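Local coordinates for KLLA0E08119p (Kluyveromyces lactis, PDB 3VA7), which probably carboxylates urea with bicarbonate and ATP through its biotin cofactor, as the urea carboxylase part of a urea-degrading enzyme, at residues R846-E851 and I892-S897. Sequence-based numbering, arbitrary orientation.
Sequences RYILVE and IEFDGS
Neighbouring antiparallel strands of the five-stranded sheet in the carboxyltransferase C and D region meet where Ile848 and Ile892 form a hydrogen-bonded pair. Ile848 N donates to Ile892 O and Ile892 N to Ile848 O, each at 3.0 Å. Farther along, Phe894 N binds Arg846 O at 2.8 Å, and between these bonds Tyr847 faces Glu893 as a non-hydrogen-bonded pair. The CB and CG of Glu893 lie against CD2 and CE2 of Tyr847, the ring and carboxylate planes 36° apart. Glu893 runs alongside Arg846 without a direct salt bridge; instead one water accepts from Arg846 NH1 and donates to Glu893 OE2 (2.7 Å), while a second joins Tyr847 OH to Glu893 OE1. On the face of Ile848 and Ile892, towards helix 901-912, CG of Phe894 sits between its backbone N and carbonyl carbon (chi1 57°), which swings the ring across so that CE2 lies 3.3 Å from Tyr847 N and 3.9 Å from Ile848 CG1. Replacing this ring by an alanine is likely to open a gap between Ile848 and Leu904. The strand pair thus divides its chemistry, with water-bridged polar groups on the Glu893 side and apolar packing against the helix on the other.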
loop_
_atom_site.group_PDB
_atom_site.type_symbol
_atom_site.label_atom_id
_atom_site.label_comp_id
_atom_site.label_asym_id
_atom_site.label_seq_id
_atom_site.Cartn_x
_atom_site.Cartn_y
_atom_site.Cartn_z
ATOM N N ARG A 846 -18.187 12.844 -19.406
ATOM C CA ARG A 846 -18.371 13.110 -17.958
ATOM C C ARG A 846 -17.819 14.457 -17.462
ATOM O O ARG A 846 -17.859 14.743 -16.254
ATOM C CB ARG A 846 -17.681 12.032 -17.099
ATOM C CG ARG A 846 -18.486 10.770 -16.856
ATOM C CD ARG A 846 -17.690 9.700 -16.200
ATOM N NE ARG A 846 -16.690 9.180 -17.131
ATOM C CZ ARG A 846 -15.824 8.202 -16.836
ATOM N NH1 ARG A 846 -15.842 7.624 -15.631
ATOM N NH2 ARG A 846 -14.991 7.768 -17.770
ATOM N N TYR A 847 -17.292 15.288 -18.355
ATOM C CA TYR A 847 -16.661 16.479 -17.850
ATOM C C TYR A 847 -16.582 17.547 -18.873
ATOM O O TYR A 847 -16.499 17.272 -20.090
ATOM C CB TYR A 847 -15.176 16.249 -17.570
ATOM C CG TYR A 847 -14.689 14.956 -16.998
ATOM C CD1 TYR A 847 -14.626 13.763 -17.782
ATOM C CD2 TYR A 847 -14.206 14.948 -15.699
ATOM C CE1 TYR A 847 -14.135 12.610 -17.253
ATOM C CE2 TYR A 847 -13.677 13.807 -15.153
ATOM C CZ TYR A 847 -13.623 12.652 -15.923
ATOM O OH TYR A 847 -13.092 11.581 -15.281
ATOM N N ILE A 848 -16.490 18.759 -18.336
ATOM C CA ILE A 848 -16.247 19.953 -19.110
ATOM C C ILE A 848 -14.973 20.549 -18.528
ATOM O O ILE A 848 -14.850 20.703 -17.320
ATOM C CB ILE A 848 -17.432 20.985 -18.952
ATOM C CG1 ILE A 848 -18.763 20.447 -19.581
ATOM C CG2 ILE A 848 -17.064 22.334 -19.487
ATOM C CD1 ILE A 848 -19.943 21.560 -19.712
ATOM N N LEU A 849 -14.013 20.849 -19.386
ATOM C CA LEU A 849 -12.816 21.511 -18.961
ATOM C C LEU A 849 -12.964 23.038 -19.093
ATOM O O LEU A 849 -13.241 23.525 -20.195
ATOM C CB LEU A 849 -11.668 20.983 -19.823
ATOM C CG LEU A 849 -10.249 21.521 -19.534
ATOM C CD1 LEU A 849 -9.722 21.033 -18.198
ATOM C CD2 LEU A 849 -9.262 21.166 -20.671
ATOM N N VAL A 850 -12.753 23.788 -18.011
ATOM C CA VAL A 850 -12.821 25.278 -18.050
ATOM C C VAL A 850 -11.396 25.825 -18.085
ATOM O O VAL A 850 -10.603 25.588 -17.155
ATOM C CB VAL A 850 -13.529 25.866 -16.758
ATOM C CG1 VAL A 850 -13.627 27.345 -16.789
ATOM C CG2 VAL A 850 -14.895 25.320 -16.582
ATOM N N GLU A 851 -11.048 26.556 -19.127
ATOM C CA GLU A 851 -9.688 27.100 -19.242
ATOM C C GLU A 851 -9.592 28.631 -19.171
ATOM O O GLU A 851 -10.160 29.341 -19.984
ATOM C CB GLU A 851 -9.060 26.639 -20.557
ATOM C CG GLU A 851 -8.798 25.172 -20.615
ATOM C CD GLU A 851 -8.221 24.822 -21.950
ATOM O OE1 GLU A 851 -8.403 25.620 -22.898
ATOM O OE2 GLU A 851 -7.589 23.760 -22.056
ATOM N N ILE A 892 -14.423 19.851 -14.478
ATOM C CA ILE A 892 -15.659 19.671 -13.796
ATOM C C ILE A 892 -16.313 18.385 -14.235
ATOM O O ILE A 892 -16.656 18.233 -15.429
ATOM C CB ILE A 892 -16.560 20.838 -14.145
ATOM C CG1 ILE A 892 -16.089 22.039 -13.355
ATOM C CG2 ILE A 892 -18.006 20.548 -13.740
ATOM C CD1 ILE A 892 -16.085 23.203 -14.090
ATOM N N GLU A 893 -16.467 17.458 -13.288
ATOM C CA GLU A 893 -17.063 16.173 -13.608
ATOM C C GLU A 893 -18.507 16.225 -13.244
ATOM O O GLU A 893 -18.865 16.707 -12.129
ATOM C CB GLU A 893 -16.395 14.984 -12.899
ATOM C CG GLU A 893 -16.876 13.610 -13.417
ATOM C CD GLU A 893 -16.364 12.393 -12.605
ATOM O OE1 GLU A 893 -15.467 12.539 -11.767
ATOM O OE2 GLU A 893 -16.886 11.263 -12.785
ATOM N N PHE A 894 -19.353 15.735 -14.156
ATOM C CA PHE A 894 -20.775 15.680 -13.839
ATOM C C PHE A 894 -21.426 14.322 -14.006
ATOM O O PHE A 894 -20.904 13.388 -14.650
ATOM C CB PHE A 894 -21.568 16.756 -14.591
ATOM C CG PHE A 894 -21.430 16.696 -16.128
ATOM C CD1 PHE A 894 -22.510 16.265 -16.926
ATOM C CD2 PHE A 894 -20.232 17.105 -16.767
ATOM C CE1 PHE A 894 -22.401 16.231 -18.331
ATOM C CE2 PHE A 894 -20.086 17.066 -18.176
ATOM C CZ PHE A 894 -21.173 16.622 -18.961
ATOM N N ASP A 895 -22.601 14.248 -13.403
ATOM C CA ASP A 895 -23.507 13.127 -13.520
ATOM C C ASP A 895 -24.627 13.518 -14.491
ATOM O O ASP A 895 -25.537 14.243 -14.132
ATOM C CB ASP A 895 -24.088 12.857 -12.143
ATOM C CG ASP A 895 -24.866 11.587 -12.093
ATOM O OD1 ASP A 895 -25.278 11.091 -13.187
ATOM O OD2 ASP A 895 -25.061 11.096 -10.953
ATOM N N GLY A 896 -24.546 13.013 -15.709
ATOM C CA GLY A 896 -25.501 13.274 -16.794
ATOM C C GLY A 896 -26.947 12.872 -16.518
ATOM O O GLY A 896 -27.885 13.397 -17.133
ATOM N N SER A 897 -27.123 11.952 -15.582
ATOM C CA SER A 897 -28.444 11.618 -15.136
ATOM C C SER A 897 -29.021 12.712 -14.194
ATOM O O SER A 897 -30.246 12.738 -13.951
ATOM C CB SER A 897 -28.444 10.224 -14.495
ATOM O OG SER A 897 -28.238 10.278 -13.101
HETATM O O HOH W 1 -16.717 8.580 -12.789
HETATM O O HOH W 2 -12.432 11.741 -12.747
#